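Local coordinates for protein alpha-fucosidase GH29 (Fusarium graminearum, PDB 4PSR) that hydrolyses alpha-L-fucosidic linkages as a family GH29 glycoside hydrolase, probably releasing fucose from the carbohydrate chains of glycoproteins, at residues H127-W140 with F180-L194. Sequence-based numbering, arbitrary orientation.
Sequences HDGFSMWDSKVNEW and FQWAPKTNDTSLQKL. With NAG (2-acetamido-2-deoxy-beta-D-glucopyranose), chain F; FUL (beta-L-fucopyranose), chain M.
Trp140 and Leu194 pack against each other where the loop after barrel strand 119-125 lies against the short helix 189-195, two excursions from the TIM barrel. Leu194 CB sits 3.6 Å from the centroid of the Trp140 five-membered ring and 7° off its normal, a CH-pi contact over the face; the two side chains cross at nearly a right angle. The indole's rotation is further fixed by Trp140 NE1, which donates to Ser190 O at 2.8 Å from above the carbonyl plane, while Leu191 CD1 touches the six-membered ring at CZ2. Alongside, Gly129 CA lies 3.6 Å from Leu194 O, and Asp128 O lies in the plane of the Phe180 ring, at its edge, 3.5 Å from CE2; a water donates to both Gly129 O and Lys193 O. Asn138 ND2 ties the loop to itself, bonding Gly129 O and Ser131 OG within its amide plane.

In contrast to this buried, largely apolar packing, the partly exposed side is water-lined and held by polar bonds. Lys193, bent at its third torsion (-68°), brings NZ within 2.9 Å of both Val137 O, a hydrogen bond, and Glu139 OE1, a salt bridge. A second water donates to Glu139 OE2 and accepts only weakly from Lys193 NZ. Beyond, Asn187 carries an N-linked NAG. The same loop supplies, at its start, His127 to the fucose site: NE2 and FUL O2 are 2.9 Å apart, and His171 O holds ND1. The Glu139 carboxylate is gripped at both oxygens, OE1 meeting Lys193 NZ through its syn lone pair and OE2 accepting from Ser190 OG at 2.6 Å through its anti lone pair.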
ATOM      1  N   HIS A 127     -10.843   6.863  13.159  1.00 10.48           N
ATOM      2  CA  HIS A 127     -11.251   6.184  14.393  1.00 10.16           C
ATOM      3  C   HIS A 127     -12.163   7.053  15.279  1.00 10.33           C
ATOM      4  O   HIS A 127     -12.688   6.539  16.270  1.00 10.74           O
ATOM      5  CB  HIS A 127     -10.037   5.845  15.292  1.00 10.41           C
ATOM      6  CG  HIS A 127      -8.947   5.006  14.680  1.00  9.20           C
ATOM      7  ND1 HIS A 127      -9.157   3.897  13.876  1.00 10.67           N
ATOM      8  CD2 HIS A 127      -7.604   5.101  14.849  1.00 10.69           C
ATOM      9  CE1 HIS A 127      -7.982   3.355  13.588  1.00 10.32           C
ATOM     10  NE2 HIS A 127      -7.025   4.072  14.144  1.00 11.72           N
ATOM     11  N   ASP A 128     -12.341   8.329  14.924  1.00 11.20           N
ATOM     12  CA  ASP A 128     -12.930   9.342  15.792  1.00 10.34           C
ATOM     13  C   ASP A 128     -14.442   9.496  15.673  1.00 10.11           C
ATOM     14  O   ASP A 128     -15.007  10.441  16.228  1.00 11.77           O
ATOM     15  CB  ASP A 128     -12.283  10.693  15.536  1.00 11.99           C
ATOM     16  CG  ASP A 128     -12.622  11.268  14.160  1.00 12.73           C
ATOM     17  OD1 ASP A 128     -12.960  10.482  13.240  1.00 12.26           O
ATOM     18  OD2 ASP A 128     -12.543  12.512  14.006  1.00 12.22           O
ATOM     19  N   GLY A 129     -15.100   8.599  14.952  1.00  9.57           N
ATOM     20  CA  GLY A 129     -16.552   8.566  14.921  1.00 10.89           C
ATOM     21  C   GLY A 129     -17.287   9.551  14.016  1.00 11.26           C
ATOM     22  O   GLY A 129     -18.535   9.628  14.065  1.00 11.32           O
ATOM     23  N   PHE A 130     -16.530  10.302  13.221  1.00 11.30           N
ATOM     24  CA  PHE A 130     -17.068  11.383  12.366  1.00 10.59           C
ATOM     25  C   PHE A 130     -17.064  10.877  10.923  1.00  9.39           C
ATOM     26  O   PHE A 130     -15.997  10.681  10.332  1.00 11.26           O
ATOM     27  CB  PHE A 130     -16.158  12.607  12.538  1.00 12.64           C
ATOM     28  CG  PHE A 130     -16.655  13.887  11.871  1.00 10.87           C
ATOM     29  CD1 PHE A 130     -17.873  14.447  12.244  1.00 10.92           C
ATOM     30  CD2 PHE A 130     -15.887  14.563  10.930  1.00 11.01           C
ATOM     31  CE1 PHE A 130     -18.331  15.642  11.670  1.00 11.25           C
ATOM     32  CE2 PHE A 130     -16.338  15.769  10.378  1.00 10.90           C
ATOM     33  CZ  PHE A 130     -17.545  16.305  10.751  1.00 11.66           C
ATOM     34  N   SER A 131     -18.259  10.637  10.385  1.00 10.88           N
ATOM     35  CA  SER A 131     -18.408  10.166   9.002  1.00 11.07           C
ATOM     36  C   SER A 131     -18.412  11.371   8.084  1.00 11.78           C
ATOM     37  O   SER A 131     -19.221  12.243   8.297  1.00 12.99           O
ATOM     38  CB  SER A 131     -19.722   9.425   8.814  1.00 11.89           C
ATOM     39  OG  SER A 131     -19.838   8.319   9.701  1.00 12.00           O
ATOM     40  N   MET A 132     -17.551  11.440   7.068  1.00 10.79           N
ATOM     41  CA  MET A 132     -17.416  12.679   6.296  1.00  9.82           C
ATOM     42  C   MET A 132     -18.248  12.720   5.013  1.00 10.11           C
ATOM     43  O   MET A 132     -18.031  13.611   4.158  1.00 10.90           O
ATOM     44  CB  MET A 132     -15.957  13.023   6.090  1.00 12.57           C
ATOM     45  CG  MET A 132     -15.395  13.608   7.398  1.00 12.70           C
ATOM     46  SD  MET A 132     -13.669  14.125   7.282  1.00 13.26           S
ATOM     47  CE  MET A 132     -12.846  12.520   7.446  1.00 11.41           C
ATOM     48  N   TRP A 133     -19.237  11.844   4.907  1.00 12.56           N
ATOM     49  CA  TRP A 133     -20.273  11.930   3.857  1.00 11.87           C
ATOM     50  C   TRP A 133     -21.604  12.350   4.519  1.00 13.51           C
ATOM     51  O   TRP A 133     -21.710  12.439   5.749  1.00 13.24           O
ATOM     52  CB  TRP A 133     -20.412  10.614   3.078  1.00 11.70           C
ATOM     53  CG  TRP A 133     -20.864   9.459   3.912  1.00 11.38           C
ATOM     54  CD1 TRP A 133     -22.141   8.987   4.014  1.00 12.29           C
ATOM     55  CD2 TRP A 133     -20.056   8.622   4.768  1.00 10.31           C
ATOM     56  NE1 TRP A 133     -22.182   7.926   4.880  1.00 12.34           N
ATOM     57  CE2 TRP A 133     -20.924   7.694   5.373  1.00 11.43           C
ATOM     58  CE3 TRP A 133     -18.689   8.596   5.110  1.00 11.30           C
ATOM     59  CZ2 TRP A 133     -20.477   6.723   6.270  1.00 13.49           C
ATOM     60  CZ3 TRP A 133     -18.246   7.645   6.023  1.00 10.46           C
ATOM     61  CH2 TRP A 133     -19.140   6.713   6.584  1.00 11.65           C
ATOM     62  N   ASP A 134     -22.615  12.630   3.701  1.00 13.38           N
ATOM     63  CA  ASP A 134     -23.951  12.957   4.184  1.00 13.49           C
ATOM     64  C   ASP A 134     -24.584  11.674   4.680  1.00 14.35           C
ATOM     65  O   ASP A 134     -25.113  10.897   3.885  1.00 16.94           O
ATOM     66  CB  ASP A 134     -24.776  13.527   3.026  1.00 14.41           C
ATOM     67  CG  ASP A 134     -26.064  14.144   3.488  1.00 21.82           C
ATOM     68  OD1 ASP A 134     -26.417  13.967   4.667  1.00 21.31           O
ATOM     69  OD2 ASP A 134     -26.715  14.816   2.666  1.00 26.79           O
ATOM     70  N   SER A 135     -24.518  11.427   5.982  1.00 13.15           N
ATOM     71  CA  SER A 135     -24.898  10.141   6.565  1.00 13.48           C
ATOM     72  C   SER A 135     -26.217  10.215   7.326  1.00 13.06           C
ATOM     73  O   SER A 135     -26.414  11.114   8.162  1.00 14.81           O
ATOM     74  CB  SER A 135     -23.792   9.667   7.508  1.00 13.58           C
ATOM     75  OG  SER A 135     -24.156   8.488   8.190  1.00 13.68           O
ATOM     76  N   LYS A 136     -27.123   9.298   7.008  1.00 12.77           N
ATOM     77  CA  LYS A 136     -28.355   9.112   7.785  1.00 14.47           C
ATOM     78  C   LYS A 136     -28.074   8.262   9.016  1.00 15.34           C
ATOM     79  O   LYS A 136     -28.655   8.488  10.071  1.00 18.11           O
ATOM     80  CB  LYS A 136     -29.465   8.496   6.932  1.00 17.41           C
ATOM     81  CG  LYS A 136     -29.840   9.389   5.745  1.00 25.33           C
ATOM     82  CD  LYS A 136     -30.828   8.748   4.783  1.00 70.48           C
ATOM     83  CE  LYS A 136     -30.954   9.578   3.503  1.00 54.36           C
ATOM     84  NZ  LYS A 136     -29.645   9.766   2.804  1.00 70.64           N
ATOM     85  N   VAL A 137     -27.167   7.291   8.900  1.00 13.75           N
ATOM     86  CA  VAL A 137     -26.935   6.402  10.040  1.00 13.61           C
ATOM     87  C   VAL A 137     -26.049   7.024  11.110  1.00 14.48           C
ATOM     88  O   VAL A 137     -26.060   6.568  12.263  1.00 14.21           O
ATOM     89  CB  VAL A 137     -26.359   5.003   9.636  1.00 16.99           C
ATOM     90  CG1 VAL A 137     -27.294   4.290   8.648  1.00 18.92           C
ATOM     91  CG2 VAL A 137     -24.979   5.091   9.073  1.00 16.74           C
ATOM     92  N   ASN A 138     -25.303   8.078  10.758  1.00 13.42           N
ATOM     93  CA  ASN A 138     -24.446   8.765  11.724  1.00 12.56           C
ATOM     94  C   ASN A 138     -24.593  10.276  11.580  1.00 11.20           C
ATOM     95  O   ASN A 138     -24.099  10.867  10.619  1.00 12.45           O
ATOM     96  CB  ASN A 138     -22.977   8.351  11.554  1.00 13.75           C
ATOM     97  CG  ASN A 138     -22.074   9.045  12.537  1.00 11.38           C
ATOM     98  OD1 ASN A 138     -22.542   9.578  13.559  1.00 12.87           O
ATOM     99  ND2 ASN A 138     -20.784   9.041  12.266  1.00 11.23           N
ATOM    100  N   GLU A 139     -25.259  10.900  12.547  1.00 12.57           N
ATOM    101  CA  GLU A 139     -25.457  12.350  12.564  1.00 12.83           C
ATOM    102  C   GLU A 139     -24.166  13.149  12.729  1.00 12.10           C
ATOM    103  O   GLU A 139     -24.129  14.371  12.441  1.00 12.70           O
ATOM    104  CB  GLU A 139     -26.434  12.771  13.665  1.00 13.88           C
ATOM    105  CG  GLU A 139     -25.999  12.445  15.122  1.00 12.61           C
ATOM    106  CD  GLU A 139     -26.386  11.067  15.608  1.00 15.75           C
ATOM    107  OE1 GLU A 139     -26.648  10.148  14.806  1.00 14.20           O
ATOM    108  OE2 GLU A 139     -26.431  10.922  16.858  1.00 16.44           O
ATOM    109  N   TRP A 140     -23.103  12.480  13.174  1.00 11.90           N
ATOM    110  CA  TRP A 140     -21.818  13.120  13.347  1.00 10.88           C
ATOM    111  C   TRP A 140     -21.136  13.201  11.996  1.00 11.79           C
ATOM    112  O   TRP A 140     -20.348  12.325  11.618  1.00 12.24           O
ATOM    113  CB  TRP A 140     -20.976  12.362  14.390  1.00 11.53           C
ATOM    114  CG  TRP A 140     -21.619  12.422  15.761  1.00 11.52           C
ATOM    115  CD1 TRP A 140     -22.445  11.481  16.317  1.00 12.46           C
ATOM    116  CD2 TRP A 140     -21.507  13.482  16.717  1.00 10.91           C
ATOM    117  NE1 TRP A 140     -22.848  11.899  17.562  1.00 12.95           N
ATOM    118  CE2 TRP A 140     -22.296  13.116  17.830  1.00 11.28           C
ATOM    119  CE3 TRP A 140     -20.814  14.690  16.740  1.00 13.81           C
ATOM    120  CZ2 TRP A 140     -22.400  13.917  18.960  1.00 12.99           C
ATOM    121  CZ3 TRP A 140     -20.903  15.475  17.857  1.00 13.45           C
ATOM    122  CH2 TRP A 140     -21.703  15.081  18.961  1.00 14.19           C
ATOM    123  N   PHE A 180     -11.516   5.511  22.049  1.00 13.30           N
ATOM    124  CA  PHE A 180     -12.020   6.521  22.973  1.00 12.90           C
ATOM    125  C   PHE A 180     -12.121   5.982  24.421  1.00 14.64           C
ATOM    126  O   PHE A 180     -12.940   6.432  25.200  1.00 14.32           O
ATOM    127  CB  PHE A 180     -13.383   7.019  22.496  1.00 12.70           C
ATOM    128  CG  PHE A 180     -13.326   8.049  21.378  1.00 11.12           C
ATOM    129  CD1 PHE A 180     -12.605   9.217  21.534  1.00 11.57           C
ATOM    130  CD2 PHE A 180     -14.082   7.869  20.204  1.00 10.05           C
ATOM    131  CE1 PHE A 180     -12.589  10.204  20.538  1.00 13.91           C
ATOM    132  CE2 PHE A 180     -14.073   8.888  19.206  1.00 10.78           C
ATOM    133  CZ  PHE A 180     -13.346  10.022  19.383  1.00 11.41           C
ATOM    134  N   GLN A 181     -11.244   5.059  24.787  1.00 12.91           N
ATOM    135  CA  GLN A 181     -11.344   4.426  26.122  1.00 12.94           C
ATOM    136  C   GLN A 181     -11.255   5.426  27.279  1.00 16.20           C
ATOM    137  O   GLN A 181     -11.794   5.151  28.360  1.00 15.36           O
ATOM    138  CB  GLN A 181     -10.256   3.350  26.283  1.00 14.92           C
ATOM    139  CG  GLN A 181      -8.843   3.854  26.363  1.00 13.94           C
ATOM    140  CD  GLN A 181      -7.866   2.719  26.396  1.00 15.72           C
ATOM    141  OE1 GLN A 181      -7.219   2.397  25.414  1.00 16.82           O
ATOM    142  NE2 GLN A 181      -7.742   2.092  27.567  1.00 17.26           N
ATOM    143  N   TRP A 182     -10.570   6.548  27.082  1.00 13.33           N
ATOM    144  CA  TRP A 182     -10.382   7.528  28.162  1.00 12.48           C
ATOM    145  C   TRP A 182     -11.427   8.658  28.200  1.00 13.91           C
ATOM    146  O   TRP A 182     -11.365   9.532  29.081  1.00 16.63           O
ATOM    147  CB  TRP A 182      -8.972   8.106  28.140  1.00 12.61           C
ATOM    148  CG  TRP A 182      -7.890   7.046  28.306  1.00 14.40           C
ATOM    149  CD1 TRP A 182      -7.781   6.162  29.361  1.00 17.76           C
ATOM    150  CD2 TRP A 182      -6.807   6.736  27.420  1.00 14.50           C
ATOM    151  NE1 TRP A 182      -6.694   5.343  29.187  1.00 18.01           N
ATOM    152  CE2 TRP A 182      -6.070   5.674  28.008  1.00 16.50           C
ATOM    153  CE3 TRP A 182      -6.379   7.245  26.197  1.00 14.73           C
ATOM    154  CZ2 TRP A 182      -4.932   5.112  27.407  1.00 16.74           C
ATOM    155  CZ3 TRP A 182      -5.220   6.681  25.597  1.00 16.00           C
ATOM    156  CH2 TRP A 182      -4.533   5.609  26.202  1.00 17.50           C
ATOM    157  N   ALA A 183     -12.341   8.685  27.224  1.00 14.21           N
ATOM    158  CA  ALA A 183     -13.410   9.685  27.243  1.00 15.46           C
ATOM    159  C   ALA A 183     -14.370   9.403  28.390  1.00 14.89           C
ATOM    160  O   ALA A 183     -14.628   8.243  28.688  1.00 17.59           O
ATOM    161  CB  ALA A 183     -14.177   9.705  25.918  1.00 13.26           C
ATOM    162  N   PRO A 184     -14.932  10.462  29.005  1.00 13.60           N
ATOM    163  CA  PRO A 184     -15.930  10.221  30.052  1.00 14.49           C
ATOM    164  C   PRO A 184     -17.117   9.431  29.519  1.00 17.71           C
ATOM    165  O   PRO A 184     -17.535   9.582  28.360  1.00 17.35           O
ATOM    166  CB  PRO A 184     -16.377  11.631  30.432  1.00 18.21           C
ATOM    167  CG  PRO A 184     -15.282  12.545  29.997  1.00 16.26           C
ATOM    168  CD  PRO A 184     -14.666  11.895  28.789  1.00 15.91           C
ATOM    169  N   LYS A 185     -17.700   8.599  30.366  1.00 17.86           N
ATOM    170  CA  LYS A 185     -18.947   7.969  30.030  1.00 14.66           C
ATOM    171  C   LYS A 185     -20.020   9.018  29.904  1.00 15.72           C
ATOM    172  O   LYS A 185     -20.028  10.016  30.645  1.00 19.86           O
ATOM    173  CB  LYS A 185     -19.347   6.983  31.130  1.00 20.79           C
ATOM    174  CG  LYS A 185     -18.370   5.861  31.306  1.00 22.48           C
ATOM    175  CD  LYS A 185     -18.058   5.170  29.978  1.00 45.89           C
ATOM    176  CE  LYS A 185     -16.982   4.113  30.105  1.00 51.42           C
ATOM    177  NZ  LYS A 185     -16.569   3.653  28.754  1.00 52.22           N
ATOM    178  N   THR A 186     -20.925   8.806  28.952  1.00 17.19           N
ATOM    179  CA  THR A 186     -22.046   9.708  28.744  1.00 15.62           C
ATOM    180  C   THR A 186     -23.352   8.934  28.554  1.00 17.33           C
ATOM    181  O   THR A 186     -23.367   7.831  27.980  1.00 15.66           O
ATOM    182  CB  THR A 186     -21.815  10.597  27.507  1.00 17.77           C
ATOM    183  OG1 THR A 186     -22.936  11.457  27.332  1.00 18.25           O
ATOM    184  CG2 THR A 186     -21.609   9.763  26.252  1.00 18.62           C
ATOM    185  N   ASN A 187     -24.446   9.517  29.052  1.00 17.28           N
ATOM    186  CA  ASN A 187     -25.785   8.996  28.855  1.00 15.25           C
ATOM    187  C   ASN A 187     -26.537   9.627  27.701  1.00 16.98           C
ATOM    188  O   ASN A 187     -27.670   9.258  27.406  1.00 19.31           O
ATOM    189  CB  ASN A 187     -26.580   9.174  30.144  1.00 16.55           C
ATOM    190  CG  ASN A 187     -26.187   8.170  31.202  1.00 18.48           C
ATOM    191  OD1 ASN A 187     -25.756   7.051  30.892  1.00 17.58           O
ATOM    192  ND2 ASN A 187     -26.366   8.552  32.471  1.00 21.98           N
ATOM    193  N   ASP A 188     -25.890  10.588  27.040  0.59 16.68           N
ATOM    194  CA  ASP A 188     -26.368  11.214  25.801  0.59 16.67           C
ATOM    195  C   ASP A 188     -26.197  10.201  24.664  0.59 15.46           C
ATOM    196  O   ASP A 188     -25.063   9.950  24.244  0.59 15.57           O
ATOM    197  CB  ASP A 188     -25.528  12.479  25.538  0.59 21.76           C
ATOM    198  CG  ASP A 188     -25.870  13.209  24.220  0.59 13.69           C
ATOM    199  OD1 ASP A 188     -26.407  12.608  23.265  0.59 12.94           O
ATOM    200  OD2 ASP A 188     -25.548  14.423  24.132  0.59 17.37           O
ATOM    201  N   THR A 189     -27.289   9.637  24.156  1.00 14.73           N
ATOM    202  CA  THR A 189     -27.185   8.555  23.197  1.00 14.86           C
ATOM    203  C   THR A 189     -26.527   9.014  21.897  1.00 15.07           C
ATOM    204  O   THR A 189     -25.855   8.220  21.230  1.00 13.66           O
ATOM    205  CB  THR A 189     -28.540   7.910  22.911  1.00 18.03           C
ATOM    206  OG1 THR A 189     -29.430   8.881  22.377  1.00 20.99           O
ATOM    207  CG2 THR A 189     -29.156   7.354  24.196  1.00 19.35           C
ATOM    208  N   SER A 190     -26.693  10.278  21.521  1.00 14.02           N
ATOM    209  CA  SER A 190     -26.027  10.765  20.313  1.00 15.21           C
ATOM    210  C   SER A 190     -24.523  10.806  20.536  1.00 13.32           C
ATOM    211  O   SER A 190     -23.742  10.314  19.708  1.00 13.61           O
ATOM    212  CB  SER A 190     -26.542  12.154  19.924  1.00 13.02           C
ATOM    213  OG  SER A 190     -25.819  12.609  18.788  1.00 15.34           O
ATOM    214  N   LEU A 191     -24.097  11.358  21.667  1.00 13.77           N
ATOM    215  CA  LEU A 191     -22.689  11.403  21.987  1.00 11.74           C
ATOM    216  C   LEU A 191     -22.076  10.006  22.133  1.00 13.28           C
ATOM    217  O   LEU A 191     -20.922   9.791  21.759  1.00 13.52           O
ATOM    218  CB  LEU A 191     -22.438  12.260  23.236  1.00 13.99           C
ATOM    219  CG  LEU A 191     -20.971  12.614  23.521  1.00 14.68           C
ATOM    220  CD1 LEU A 191     -20.303  13.332  22.354  1.00 13.94           C
ATOM    221  CD2 LEU A 191     -20.887  13.439  24.802  1.00 16.12           C
ATOM    222  N   GLN A 192     -22.836   9.049  22.645  1.00 12.70           N
ATOM    223  CA  GLN A 192     -22.371   7.675  22.696  1.00 13.86           C
ATOM    224  C   GLN A 192     -21.992   7.161  21.313  1.00 12.15           C
ATOM    225  O   GLN A 192     -21.032   6.406  21.174  1.00 13.30           O
ATOM    226  CB  GLN A 192     -23.423   6.760  23.290  1.00 13.17           C
ATOM    227  CG  GLN A 192     -23.668   6.900  24.796  1.00 14.19           C
ATOM    228  CD  GLN A 192     -24.801   6.002  25.264  1.00 16.73           C
ATOM    229  OE1 GLN A 192     -25.478   5.361  24.463  1.00 17.17           O
ATOM    230  NE2 GLN A 192     -25.022   5.966  26.569  1.00 20.55           N
ATOM    231  N   LYS A 193     -22.748   7.554  20.298  1.00 11.58           N
ATOM    232  CA  LYS A 193     -22.445   7.114  18.937  1.00 11.75           C
ATOM    233  C   LYS A 193     -21.081   7.661  18.483  1.00 12.96           C
ATOM    234  O   LYS A 193     -20.278   6.929  17.899  1.00 11.83           O
ATOM    235  CB  LYS A 193     -23.532   7.530  17.953  1.00 10.79           C
ATOM    236  CG  LYS A 193     -23.295   7.018  16.519  1.00 11.11           C
ATOM    237  CD  LYS A 193     -24.421   7.440  15.567  1.00 13.77           C
ATOM    238  CE  LYS A 193     -25.747   6.745  15.881  1.00 13.74           C
ATOM    239  NZ  LYS A 193     -26.798   7.295  14.986  1.00 15.83           N
ATOM    240  N   LEU A 194     -20.803   8.926  18.737  1.00 10.71           N
ATOM    241  CA  LEU A 194     -19.493   9.498  18.395  1.00 11.98           C
ATOM    242  C   LEU A 194     -18.342   8.738  19.076  1.00 11.06           C
ATOM    243  O   LEU A 194     -17.325   8.398  18.445  1.00 11.93           O
ATOM    244  CB  LEU A 194     -19.417  10.978  18.750  1.00 12.20           C
ATOM    245  CG  LEU A 194     -18.103  11.663  18.354  1.00 10.03           C
ATOM    246  CD1 LEU A 194     -17.987  11.891  16.843  1.00 12.84           C
ATOM    247  CD2 LEU A 194     -17.955  12.973  19.120  1.00 14.03           C
TER
HETATM  248  C1  NAG F 609     -26.282   7.633  33.584  1.00 19.24           C
HETATM  249  C2  NAG F 609     -26.065   8.375  34.893  1.00 21.29           C
HETATM  250  C3  NAG F 609     -25.902   7.368  36.032  1.00 25.25           C
HETATM  251  C4  NAG F 609     -27.052   6.373  36.045  1.00 23.74           C
HETATM  252  C5  NAG F 609     -27.209   5.731  34.672  1.00 18.56           C
HETATM  253  C6  NAG F 609     -28.401   4.813  34.576  1.00 21.38           C
HETATM  254  C7  NAG F 609     -24.829  10.466  35.362  1.00 26.45           C
HETATM  255  C8  NAG F 609     -23.542  11.195  35.146  1.00 25.54           C
HETATM  256  N2  NAG F 609     -24.910   9.244  34.813  1.00 23.66           N
HETATM  257  O3  NAG F 609     -25.842   8.061  37.272  1.00 34.09           O
HETATM  258  O4  NAG F 609     -26.772   5.360  37.006  1.00 29.45           O
HETATM  259  O5  NAG F 609     -27.398   6.767  33.693  1.00 17.69           O
HETATM  260  O6  NAG F 609     -29.592   5.528  34.876  1.00 20.76           O
HETATM  261  O7  NAG F 609     -25.767  10.970  35.974  1.00 24.37           O
HETATM  262  C1  FUL M 622      -3.154   3.154  11.596  1.00 13.49           C
HETATM  263  C2  FUL M 622      -4.015   4.228  12.227  1.00 16.14           C
HETATM  264  O2  FUL M 622      -4.181   4.034  13.640  1.00 13.61           O
HETATM  265  C3  FUL M 622      -3.319   5.534  11.948  1.00 13.34           C
HETATM  266  O3  FUL M 622      -4.032   6.576  12.578  1.00 12.57           O
HETATM  267  C4  FUL M 622      -3.278   5.713  10.452  1.00 13.81           C
HETATM  268  O4  FUL M 622      -4.607   5.837   9.954  1.00 13.00           O
HETATM  269  C5  FUL M 622      -2.566   4.523   9.822  1.00 14.89           C
HETATM  270  C6  FUL M 622      -2.547   4.579   8.309  1.00 15.82           C
HETATM  271  O5  FUL M 622      -3.154   3.279  10.193  1.00 13.26           O
HETATM  272  O1  FUL M 622      -3.712   1.901  11.899  1.00 15.10           O
HETATM  273  O   HOH W   1     -19.806   7.236  15.027  1.00 12.28           O
HETATM  274  O   HOH W   2     -28.202   9.021  17.664  1.00 21.77           O